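PDB 3EKI: high affinity transport system protein p37 from Mycoplasma hyorhinis, which binds thiamine diphosphate outside the cell membrane as the lipoprotein component of a high-affinity transport system. Local coordinates for residues Q41-I46 and V347-V352; K82-N87 and F93-F98; E74-E79 and N358-T363; V108-L113 and V131-N136. All blocks are in the same frame, centred on the assembly; numbering follows the deposited sequence.

Interaction 1 (Q41-I46 and V347-V352); sequences QWDKSI and VFRKSV. With CA (calcium ion), chain D.
Gln-41 and Val-352 are joined by a single beta bridge, their CA atoms 5.6 Å apart, where a type I turn from Arg-349 to Val-352 leads out of the strand that begins at 345; the backbone bond from Gln-41 N to Ser-351 O is weak. The firmer link is a salt bridge in which Arg-349 NH2 donates to Asp-43 OD2 over 2.9 Å. Asp-43 OD2 lies at the edge of the guanidinium, near its plane, but the carboxylate is turned 65° from it, and NH2 meets OD2 from above the carboxylate plane. Val-352 CG2 packs against one guanidinium face, toward its rim. One water links Gln-41 O to NH2, another Gln-41 OE1 to NH1. Arg-349 also donates through NE to Asp-121 and pairs through NH1 with Asp-116, which fixes the rotation of its head. Asp-43 OD2 is shared with the calcium ion, at 2.4 Å, while OD1 accepts from Ser-45 N in an Asx turn. That turn presents Ser-45 O to the ion, 2.4 Å away. With two further waters, Pro-118 O and the carboxylate of Asp-121, Asp-43 OD2 and Ser-45 O form an oxygen-lined calcium site, with Arg-349 as a second-shell partner of both its aspartates.

Interaction 2 (K82-N87 and F93-F98); sequences KLKNAN and FDDVDF
A helix-to-strand connection, from the C-terminal end of helix 64-85 into strand 97-103, is closed by Lys-84 and Asn-85 reaching across to Phe-93 and Asp-95. Lys-84 NZ donates to Phe-93 O at 2.7 Å, arriving from above the carbonyl plane. Its chain is extended as far as CE and then bends at the last torsion (chi4 -82°), which turns the ammonium toward that carbonyl while Lys-84 CE lies 3.2 Å from Asp-94 O. Lys-84 NZ also donates to Asn-85 OD1 over 2.8 Å and makes a long, weak salt bridge with Asp-95 OD1. The Asn-85 amide works in both directions: OD1 accepts from the lysine, and ND2 donates to Asp-95 OD1 over 3.0 Å in an almost straight bond (171°). Asp-95 OD1 lies in the amide plane of Asn-85, whereas Asn-85 ND2 meets the aspartate oxygen on its syn side, out of the carboxylate plane. The strand that follows pairs in parallel with strand 45-51, so the three elements form a beta-alpha-beta unit. A water donates to Asp-95 OD1 at 2.9 Å and accepts weakly from Lys-84 NZ, adding to the polar network at this surface. Just past the helix end, Asn-87 ND2 bonds back to Leu-83 O, folding the chain against its last turn. The CE methylene of Lys-84 rests 4.1 Å from Phe-93 CB, and the Phe-93 ring stacks on Trp-42.

Interaction 3 (E74-E79 and N358-T363); sequences ENFKKE and NLIVQT
The helical segments 74-79 and 358-363 meet at a steep angle, their N-to-C directions 123° apart and their axes 10.0 Å from each other at closest approach; Glu-79 and Thr-363 bring the backbones nearest, with CA atoms 6.2 Å apart. The main side-chain contact is a CH-pi interaction. Thr-363 CG2 sits above the middle of the Phe-76 ring, 3.4 Å from its centroid and 7° off the ring normal. With CG2 anti to the backbone N and OG1 beside it (chi1 -64°), the methyl is sent to the ring while Thr-363 OG1 turns back into its own helix and donates to Leu-359 O over 2.8 Å. That oxygen also accepts from Thr-363 N, one donor coming from each face of the carbonyl. At the far end of the ring, Phe-76 CZ touches Ile-360 CG2 at 3.8 Å. On the other side of the threonine methyl, CB and CG of Glu-79 each lie 3.9 Å from Thr-363 CG2, the two side chains running antiparallel alongside one another. Glu-79 OE2 accepts from Asn-366. Phe-364 and Phe-48 meet the Phe-76 ring edge-to-face, placing this helix crossing within an aromatic core. The contact is thus apolar although threonine and glutamate take part: each contributes carbon to the interface while its polar end bonds away from it, the Thr-363 hydroxyl within its own helix and Glu-79 OE2 with Asn-366.

Interaction 4 (V108-L113 and V131-N136); sequences VLLNNL and VEFLKN
Leu-110 and Phe-133 join two helices of the alpha/beta lobe, 106-115 and 127-136, which are connected in the chain through strand 122-125. The contact is narrow, with the CA atoms of this pair 7.9 Å apart, and is carried chiefly by apolar packing. One part is a CH-pi interaction: Leu-110 CB stands over the centre of the Phe-133 ring, 3.8 Å from the centroid and 5° off the normal. The other is aliphatic, for the leucine runs on past the ring toward the base of the phenylalanine, and Leu-110 CD1 comes to rest 3.7 Å from Phe-133 CB. The two side chains thus lie alongside each other, pointing in opposite directions, and the phenylalanine reaches across because its CG is anti to the backbone N (chi1 177°). Leu-110 also packs on Ile-141 and Asn-125 of two neighbouring strands, while Phe-133 touches Ile-140 in the loop before strand 141-152. The bound thiamine diphosphate is about 10 Å from the Leu-110 side chain. Polar atoms play a smaller part. The amide of Asn-111 is inclined 45° to the Phe-133 ring, and Asn-111 OD1 approaches Phe-133 CE1 to 3.8 Å.

In the fold
Interactions 1, 2 and 3 are close neighbours, their centres about 9 to 14 Å apart, whereas the centre of interaction 4 lies about 17 Å from that of interaction 1 and about 29 Å from that of interaction 2. Strands 45-51 and 97-103, adjacent in one parallel sheet, connect interactions 1 and 2; helix 64-85 serves both 2 and 3. Helix 354-369 of interaction 3 follows strand 345-349 of interaction 1, and Ile-360 packs on Phe-348 and Ile-46. Interaction 4 meets interaction 1 where Leu-113 touches Val-347 and Arg-349. Along the chain, interactions 1 and 3 cross, with 2 and 4 nested inside both loops. N-terminal and late segments therefore build one lobe, as in periplasmic-binding-protein folds.

Interaction 1 (Q41-I46 and V347-V352)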
# COMPACT_ATOMS: atom_id res chain seq x y z
N GLN A 41 -0.31 -25.90 -17.44
CA GLN A 41 0.82 -26.12 -18.35
C GLN A 41 2.11 -25.46 -17.86
O GLN A 41 2.09 -24.30 -17.46
CB GLN A 41 0.51 -25.62 -19.75
CG GLN A 41 -0.91 -25.98 -20.19
CD GLN A 41 -1.03 -25.78 -21.69
OE1 GLN A 41 -1.62 -24.80 -22.11
NE2 GLN A 41 -0.47 -26.72 -22.44
N TRP A 42 3.21 -26.21 -17.93
CA TRP A 42 4.53 -25.62 -17.70
C TRP A 42 4.80 -24.58 -18.76
O TRP A 42 4.63 -24.79 -19.96
CB TRP A 42 5.62 -26.70 -17.73
CG TRP A 42 6.96 -26.19 -17.29
CD1 TRP A 42 7.95 -25.66 -18.07
CD2 TRP A 42 7.42 -26.18 -15.93
NE1 TRP A 42 9.02 -25.32 -17.28
CE2 TRP A 42 8.72 -25.62 -15.96
CE3 TRP A 42 6.86 -26.58 -14.70
CZ2 TRP A 42 9.46 -25.47 -14.79
CZ3 TRP A 42 7.61 -26.42 -13.55
CH2 TRP A 42 8.91 -25.87 -13.59
N ASP A 43 5.24 -23.39 -18.37
CA ASP A 43 5.48 -22.34 -19.33
C ASP A 43 6.95 -21.97 -19.28
O ASP A 43 7.41 -21.55 -18.21
CB ASP A 43 4.59 -21.14 -18.99
CG ASP A 43 4.59 -20.07 -20.04
OD1 ASP A 43 5.37 -20.18 -21.02
OD2 ASP A 43 3.81 -19.09 -19.93
N LYS A 44 7.68 -22.14 -20.36
CA LYS A 44 9.12 -21.90 -20.33
C LYS A 44 9.50 -20.44 -20.39
O LYS A 44 10.68 -20.08 -20.32
CB LYS A 44 9.80 -22.66 -21.49
CG LYS A 44 9.41 -22.06 -22.85
CD LYS A 44 9.85 -22.94 -24.01
CE LYS A 44 9.53 -22.27 -25.34
NZ LYS A 44 9.16 -23.27 -26.38
N SER A 45 8.52 -19.56 -20.48
CA SER A 45 8.71 -18.11 -20.49
C SER A 45 7.76 -17.51 -19.46
O SER A 45 6.54 -17.68 -19.60
CB SER A 45 8.46 -17.52 -21.87
OG SER A 45 8.40 -16.10 -21.85
N ILE A 46 8.27 -16.84 -18.43
CA ILE A 46 7.39 -16.23 -17.45
C ILE A 46 7.59 -14.72 -17.56
O ILE A 46 8.72 -14.27 -17.50
CB ILE A 46 7.67 -16.80 -16.06
CG1 ILE A 46 7.25 -18.26 -15.89
CG2 ILE A 46 7.05 -15.93 -14.97
CD1 ILE A 46 5.75 -18.42 -15.76
N VAL A 347 -0.32 -12.69 -7.85
CA VAL A 347 -1.37 -13.46 -8.47
C VAL A 347 -0.96 -13.94 -9.84
O VAL A 347 -0.35 -13.23 -10.63
CB VAL A 347 -2.64 -12.59 -8.48
CG1 VAL A 347 -2.45 -11.29 -9.25
CG2 VAL A 347 -3.79 -13.41 -9.04
N PHE A 348 -1.30 -15.21 -10.13
CA PHE A 348 -1.01 -15.86 -11.38
C PHE A 348 -2.23 -15.98 -12.30
O PHE A 348 -3.33 -16.11 -11.77
CB PHE A 348 -0.55 -17.32 -11.18
CG PHE A 348 0.87 -17.44 -10.68
CD1 PHE A 348 1.92 -17.34 -11.57
CD2 PHE A 348 1.10 -17.65 -9.33
CE1 PHE A 348 3.22 -17.46 -11.10
CE2 PHE A 348 2.40 -17.74 -8.85
CZ PHE A 348 3.43 -17.62 -9.75
N ARG A 349 -2.01 -15.95 -13.60
CA ARG A 349 -3.03 -16.48 -14.51
C ARG A 349 -3.23 -17.96 -14.16
O ARG A 349 -2.35 -18.66 -13.66
CB ARG A 349 -2.71 -16.23 -15.97
CG ARG A 349 -1.47 -16.96 -16.46
CD ARG A 349 -1.21 -16.81 -17.95
NE ARG A 349 -0.07 -17.63 -18.37
CZ ARG A 349 -0.06 -18.89 -18.76
NH1 ARG A 349 -1.18 -19.58 -18.82
NH2 ARG A 349 1.10 -19.46 -19.09
N LYS A 350 -4.45 -18.43 -14.36
CA LYS A 350 -4.90 -19.68 -13.79
C LYS A 350 -4.15 -20.90 -14.32
O LYS A 350 -3.95 -21.85 -13.57
CB LYS A 350 -6.40 -19.86 -14.07
CG LYS A 350 -7.14 -20.69 -13.03
CD LYS A 350 -8.57 -20.90 -13.51
CE LYS A 350 -9.53 -21.16 -12.38
NZ LYS A 350 -10.84 -20.49 -12.63
N SER A 351 -3.77 -20.85 -15.59
CA SER A 351 -3.19 -22.05 -16.20
C SER A 351 -1.69 -22.19 -16.05
O SER A 351 -1.11 -23.13 -16.61
CB SER A 351 -3.58 -22.12 -17.70
OG SER A 351 -5.00 -22.28 -17.80
N VAL A 352 -0.99 -21.34 -15.29
CA VAL A 352 0.41 -21.64 -15.03
C VAL A 352 0.52 -22.87 -14.16
O VAL A 352 -0.18 -23.01 -13.15
CB VAL A 352 1.12 -20.47 -14.30
CG1 VAL A 352 2.50 -20.94 -13.84
CG2 VAL A 352 1.18 -19.26 -15.20
CA CA D . 4.45 -16.80 -20.33
O HOH W 1 1.08 -22.24 -19.19
O HOH W 2 -1.84 -21.93 -20.64
O HOH W 3 5.03 -17.72 -22.61
O HOH W 4 6.17 -15.05 -21.21

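Interaction 2 (K82-N87 and F93-F98)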
# COMPACT_ATOMS: atom_id res chain seq x y z
N LYS A 82 17.76 -23.09 -10.45
CA LYS A 82 18.46 -23.95 -9.48
C LYS A 82 17.50 -24.79 -8.68
O LYS A 82 17.66 -25.99 -8.52
CB LYS A 82 19.33 -23.06 -8.59
CG LYS A 82 20.14 -23.83 -7.55
CD LYS A 82 20.38 -22.98 -6.31
CE LYS A 82 20.34 -23.80 -5.03
NZ LYS A 82 19.27 -23.31 -4.09
N LEU A 83 16.44 -24.17 -8.14
CA LEU A 83 15.43 -24.90 -7.40
C LEU A 83 14.74 -25.96 -8.23
O LEU A 83 14.51 -27.09 -7.81
CB LEU A 83 14.35 -23.93 -6.89
CG LEU A 83 14.73 -22.94 -5.81
CD1 LEU A 83 13.45 -22.22 -5.38
CD2 LEU A 83 15.38 -23.63 -4.63
N LYS A 84 14.40 -25.52 -9.44
CA LYS A 84 13.72 -26.36 -10.40
C LYS A 84 14.53 -27.63 -10.68
O LYS A 84 13.99 -28.74 -10.67
CB LYS A 84 13.50 -25.63 -11.72
CG LYS A 84 12.89 -26.48 -12.83
CD LYS A 84 13.36 -25.95 -14.16
CE LYS A 84 13.02 -26.81 -15.33
NZ LYS A 84 13.99 -27.91 -15.47
N ASN A 85 15.82 -27.43 -10.94
CA ASN A 85 16.65 -28.56 -11.38
C ASN A 85 17.19 -29.42 -10.25
O ASN A 85 17.70 -30.51 -10.52
CB ASN A 85 17.78 -28.00 -12.26
CG ASN A 85 17.20 -27.62 -13.62
OD1 ASN A 85 16.40 -28.37 -14.18
ND2 ASN A 85 17.59 -26.46 -14.14
N ALA A 86 17.07 -28.97 -9.01
CA ALA A 86 17.48 -29.74 -7.85
C ALA A 86 16.44 -30.74 -7.39
O ALA A 86 16.72 -31.45 -6.43
CB ALA A 86 17.78 -28.78 -6.71
N ASN A 87 15.28 -30.80 -8.03
CA ASN A 87 14.12 -31.57 -7.60
C ASN A 87 13.60 -32.45 -8.73
O ASN A 87 13.32 -31.94 -9.79
CB ASN A 87 13.04 -30.56 -7.14
CG ASN A 87 13.47 -30.01 -5.79
OD1 ASN A 87 13.55 -30.85 -4.90
ND2 ASN A 87 13.78 -28.74 -5.63
N PHE A 93 11.40 -30.55 -16.82
CA PHE A 93 10.71 -29.55 -17.63
C PHE A 93 11.73 -28.62 -18.29
O PHE A 93 12.89 -28.66 -17.86
CB PHE A 93 9.74 -28.71 -16.79
CG PHE A 93 8.52 -29.40 -16.22
CD1 PHE A 93 7.42 -29.67 -17.03
CD2 PHE A 93 8.44 -29.77 -14.89
CE1 PHE A 93 6.29 -30.29 -16.54
CE2 PHE A 93 7.29 -30.38 -14.40
CZ PHE A 93 6.20 -30.64 -15.21
N ASP A 94 11.31 -27.80 -19.24
CA ASP A 94 12.19 -26.81 -19.82
C ASP A 94 12.58 -25.78 -18.74
O ASP A 94 11.80 -25.38 -17.88
CB ASP A 94 11.60 -26.09 -21.02
CG ASP A 94 11.35 -26.94 -22.24
OD1 ASP A 94 11.98 -28.01 -22.41
OD2 ASP A 94 10.49 -26.52 -23.04
N ASP A 95 13.85 -25.37 -18.83
CA ASP A 95 14.29 -24.23 -18.04
C ASP A 95 13.48 -23.00 -18.42
O ASP A 95 13.00 -22.87 -19.55
CB ASP A 95 15.77 -23.97 -18.26
CG ASP A 95 16.69 -24.90 -17.50
OD1 ASP A 95 16.27 -25.75 -16.69
OD2 ASP A 95 17.92 -24.82 -17.69
N VAL A 96 13.34 -22.06 -17.49
CA VAL A 96 12.45 -20.92 -17.64
C VAL A 96 13.22 -19.60 -17.74
O VAL A 96 14.15 -19.37 -16.97
CB VAL A 96 11.49 -20.86 -16.44
CG1 VAL A 96 10.52 -19.71 -16.59
CG2 VAL A 96 10.73 -22.19 -16.37
N ASP A 97 12.79 -18.78 -18.68
CA ASP A 97 13.24 -17.40 -18.83
C ASP A 97 12.26 -16.44 -18.17
O ASP A 97 11.05 -16.68 -18.19
CB ASP A 97 13.34 -16.99 -20.30
CG ASP A 97 13.93 -15.61 -20.47
OD1 ASP A 97 14.87 -15.31 -19.71
OD2 ASP A 97 13.46 -14.84 -21.33
N PHE A 98 12.75 -15.36 -17.58
CA PHE A 98 11.87 -14.39 -16.93
C PHE A 98 12.02 -12.99 -17.54
O PHE A 98 13.15 -12.54 -17.76
CB PHE A 98 12.17 -14.32 -15.44
CG PHE A 98 11.77 -15.61 -14.72
CD1 PHE A 98 12.63 -16.69 -14.68
CD2 PHE A 98 10.52 -15.69 -14.09
CE1 PHE A 98 12.26 -17.86 -14.03
CE2 PHE A 98 10.16 -16.85 -13.44
CZ PHE A 98 11.03 -17.92 -13.39
O HOH W 5 16.47 -28.51 -17.53

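Interaction 3 (E74-E79 and N358-T363)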
# COMPACT_ATOMS: atom_id res chain seq x y z
N GLU A 74 17.56 -11.45 -13.75
CA GLU A 74 18.69 -12.37 -13.84
C GLU A 74 18.82 -13.14 -12.54
O GLU A 74 18.92 -14.37 -12.55
CB GLU A 74 19.99 -11.64 -14.18
CG GLU A 74 21.21 -12.54 -14.14
CD GLU A 74 21.34 -13.49 -15.31
OE1 GLU A 74 20.59 -13.38 -16.29
OE2 GLU A 74 22.22 -14.38 -15.23
N ASN A 75 18.78 -12.47 -11.38
CA ASN A 75 18.85 -13.19 -10.13
C ASN A 75 17.70 -14.17 -9.95
O ASN A 75 17.86 -15.26 -9.41
CB ASN A 75 18.80 -12.17 -8.98
CG ASN A 75 20.09 -11.38 -8.84
OD1 ASN A 75 21.09 -11.67 -9.48
ND2 ASN A 75 20.08 -10.35 -7.99
N PHE A 76 16.53 -13.77 -10.42
CA PHE A 76 15.34 -14.59 -10.32
C PHE A 76 15.46 -15.87 -11.16
O PHE A 76 15.21 -16.97 -10.69
CB PHE A 76 14.09 -13.82 -10.79
CG PHE A 76 12.81 -14.35 -10.17
CD1 PHE A 76 12.19 -15.48 -10.65
CD2 PHE A 76 12.23 -13.69 -9.10
CE1 PHE A 76 11.06 -16.00 -10.07
CE2 PHE A 76 11.12 -14.21 -8.50
CZ PHE A 76 10.51 -15.36 -8.97
N LYS A 77 15.87 -15.63 -12.41
CA LYS A 77 16.05 -16.80 -13.29
C LYS A 77 17.06 -17.79 -12.75
O LYS A 77 16.86 -19.01 -12.80
CB LYS A 77 16.47 -16.28 -14.67
CG LYS A 77 16.80 -17.31 -15.71
CD LYS A 77 17.17 -16.70 -17.06
CE LYS A 77 18.56 -16.08 -17.02
NZ LYS A 77 19.02 -15.62 -18.35
N LYS A 78 18.18 -17.29 -12.22
CA LYS A 78 19.17 -18.22 -11.71
C LYS A 78 18.70 -19.01 -10.51
O LYS A 78 18.91 -20.22 -10.38
CB LYS A 78 20.48 -17.47 -11.38
CG LYS A 78 21.15 -16.76 -12.52
CD LYS A 78 21.41 -17.64 -13.73
CE LYS A 78 22.54 -18.62 -13.43
NZ LYS A 78 22.89 -19.44 -14.64
N GLU A 79 18.06 -18.39 -9.51
CA GLU A 79 17.56 -19.09 -8.35
C GLU A 79 16.42 -20.03 -8.70
O GLU A 79 16.38 -21.15 -8.21
CB GLU A 79 17.11 -18.09 -7.28
CG GLU A 79 16.49 -18.67 -6.03
CD GLU A 79 17.40 -19.54 -5.19
OE1 GLU A 79 18.63 -19.34 -5.29
OE2 GLU A 79 16.95 -20.41 -4.42
N ASN A 358 4.59 -22.57 -7.36
CA ASN A 358 5.22 -22.75 -6.07
C ASN A 358 6.72 -22.49 -6.14
O ASN A 358 7.30 -21.94 -5.20
CB ASN A 358 4.95 -24.14 -5.50
CG ASN A 358 3.48 -24.38 -5.23
OD1 ASN A 358 2.71 -23.45 -5.01
ND2 ASN A 358 3.03 -25.64 -5.29
N LEU A 359 7.41 -22.86 -7.22
CA LEU A 359 8.83 -22.54 -7.36
C LEU A 359 9.05 -21.04 -7.51
O LEU A 359 10.03 -20.49 -7.01
CB LEU A 359 9.40 -23.27 -8.57
CG LEU A 359 9.73 -24.74 -8.38
CD1 LEU A 359 9.87 -25.35 -9.76
CD2 LEU A 359 11.00 -24.97 -7.57
N ILE A 360 8.12 -20.37 -8.18
CA ILE A 360 8.24 -18.90 -8.32
C ILE A 360 8.02 -18.26 -6.96
O ILE A 360 8.81 -17.37 -6.59
CB ILE A 360 7.31 -18.38 -9.43
CG1 ILE A 360 7.78 -18.80 -10.84
CG2 ILE A 360 7.10 -16.89 -9.35
CD1 ILE A 360 6.73 -18.56 -11.92
N VAL A 361 7.04 -18.71 -6.20
CA VAL A 361 6.86 -18.17 -4.83
C VAL A 361 8.11 -18.35 -4.01
O VAL A 361 8.62 -17.43 -3.36
CB VAL A 361 5.62 -18.79 -4.15
CG1 VAL A 361 5.58 -18.46 -2.67
CG2 VAL A 361 4.33 -18.33 -4.83
N GLN A 362 8.70 -19.56 -3.99
CA GLN A 362 9.87 -19.83 -3.19
C GLN A 362 11.07 -19.02 -3.66
O GLN A 362 11.93 -18.65 -2.84
CB GLN A 362 10.21 -21.32 -3.23
CG GLN A 362 11.19 -21.74 -2.15
CD GLN A 362 10.62 -21.50 -0.76
OE1 GLN A 362 9.52 -21.96 -0.51
NE2 GLN A 362 11.38 -20.79 0.06
N THR A 363 11.11 -18.74 -4.97
CA THR A 363 12.19 -17.92 -5.48
C THR A 363 12.10 -16.49 -4.91
O THR A 363 13.15 -15.93 -4.54
CB THR A 363 12.22 -17.92 -7.02
OG1 THR A 363 12.51 -19.26 -7.45
CG2 THR A 363 13.32 -17.03 -7.55

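Interaction 4 (V108-L113 and V131-N136)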
# COMPACT_ATOMS: atom_id res chain seq x y z
N VAL A 108 -5.91 -3.10 -15.64
CA VAL A 108 -5.31 -3.79 -16.78
C VAL A 108 -4.61 -5.06 -16.32
O VAL A 108 -4.65 -6.09 -17.00
CB VAL A 108 -4.32 -2.89 -17.53
CG1 VAL A 108 -3.69 -3.62 -18.70
CG2 VAL A 108 -5.04 -1.62 -18.01
N LEU A 109 -3.97 -5.02 -15.16
CA LEU A 109 -3.27 -6.22 -14.71
C LEU A 109 -4.24 -7.35 -14.48
O LEU A 109 -4.07 -8.49 -14.93
CB LEU A 109 -2.50 -5.97 -13.42
CG LEU A 109 -1.73 -7.18 -12.90
CD1 LEU A 109 -0.46 -7.34 -13.74
CD2 LEU A 109 -1.39 -7.07 -11.43
N LEU A 110 -5.30 -7.03 -13.71
CA LEU A 110 -6.22 -8.09 -13.33
C LEU A 110 -7.04 -8.54 -14.54
O LEU A 110 -7.25 -9.74 -14.66
CB LEU A 110 -7.12 -7.68 -12.18
CG LEU A 110 -6.40 -7.29 -10.89
CD1 LEU A 110 -7.44 -6.89 -9.86
CD2 LEU A 110 -5.49 -8.40 -10.39
N ASN A 111 -7.46 -7.60 -15.38
CA ASN A 111 -8.18 -8.05 -16.57
C ASN A 111 -7.30 -8.91 -17.47
O ASN A 111 -7.74 -9.91 -18.03
CB ASN A 111 -8.67 -6.85 -17.36
CG ASN A 111 -9.79 -6.05 -16.74
OD1 ASN A 111 -10.41 -6.48 -15.77
ND2 ASN A 111 -10.05 -4.88 -17.32
N ASN A 112 -6.05 -8.50 -17.63
CA ASN A 112 -5.20 -9.24 -18.57
C ASN A 112 -4.84 -10.59 -17.97
O ASN A 112 -4.79 -11.58 -18.70
CB ASN A 112 -3.97 -8.44 -18.94
CG ASN A 112 -4.18 -7.39 -20.01
OD1 ASN A 112 -5.29 -6.98 -20.33
ND2 ASN A 112 -3.06 -6.93 -20.58
N LEU A 113 -4.61 -10.67 -16.67
CA LEU A 113 -4.36 -11.98 -16.09
C LEU A 113 -5.57 -12.89 -16.23
O LEU A 113 -5.44 -14.12 -16.36
CB LEU A 113 -4.00 -11.86 -14.61
CG LEU A 113 -2.60 -11.32 -14.29
CD1 LEU A 113 -2.47 -11.09 -12.79
CD2 LEU A 113 -1.51 -12.27 -14.77
N VAL A 131 -9.23 -8.53 -3.72
CA VAL A 131 -10.35 -9.19 -3.06
C VAL A 131 -11.64 -8.76 -3.74
O VAL A 131 -12.49 -9.59 -4.06
CB VAL A 131 -10.38 -8.86 -1.55
CG1 VAL A 131 -11.71 -9.25 -0.90
CG2 VAL A 131 -9.21 -9.56 -0.84
N GLU A 132 -11.81 -7.46 -3.99
CA GLU A 132 -13.05 -6.97 -4.62
C GLU A 132 -13.17 -7.52 -6.04
O GLU A 132 -14.26 -7.83 -6.54
CB GLU A 132 -13.07 -5.46 -4.62
CG GLU A 132 -13.07 -4.74 -3.29
CD GLU A 132 -14.33 -4.89 -2.47
OE1 GLU A 132 -15.34 -5.34 -3.05
OE2 GLU A 132 -14.32 -4.55 -1.26
N PHE A 133 -12.04 -7.67 -6.74
CA PHE A 133 -12.10 -8.20 -8.10
C PHE A 133 -12.55 -9.66 -8.08
O PHE A 133 -13.39 -10.11 -8.87
CB PHE A 133 -10.73 -8.05 -8.77
CG PHE A 133 -10.66 -8.64 -10.18
CD1 PHE A 133 -11.06 -7.90 -11.27
CD2 PHE A 133 -10.17 -9.91 -10.39
CE1 PHE A 133 -11.00 -8.41 -12.55
CE2 PHE A 133 -10.10 -10.45 -11.68
CZ PHE A 133 -10.50 -9.69 -12.75
N LEU A 134 -11.96 -10.43 -7.16
CA LEU A 134 -12.28 -11.85 -7.09
C LEU A 134 -13.68 -12.10 -6.54
O LEU A 134 -14.29 -13.13 -6.84
CB LEU A 134 -11.20 -12.56 -6.29
CG LEU A 134 -9.91 -12.81 -7.07
CD1 LEU A 134 -8.79 -13.30 -6.16
CD2 LEU A 134 -10.13 -13.84 -8.17
N LYS A 135 -14.24 -11.18 -5.77
CA LYS A 135 -15.64 -11.31 -5.34
C LYS A 135 -16.55 -11.33 -6.56
O LYS A 135 -17.50 -12.09 -6.63
CB LYS A 135 -15.99 -10.15 -4.40
CG LYS A 135 -16.95 -10.53 -3.29
CD LYS A 135 -16.60 -9.86 -1.97
CE LYS A 135 -17.74 -9.92 -0.97
NZ LYS A 135 -18.60 -11.13 -1.11
N ASN A 136 -16.22 -10.48 -7.54
CA ASN A 136 -16.95 -10.33 -8.77
C ASN A 136 -16.60 -11.45 -9.76
O ASN A 136 -17.41 -11.79 -10.62
CB ASN A 136 -16.62 -8.99 -9.43
CG ASN A 136 -17.12 -7.79 -8.65
OD1 ASN A 136 -18.17 -7.84 -8.00
ND2 ASN A 136 -16.35 -6.70 -8.72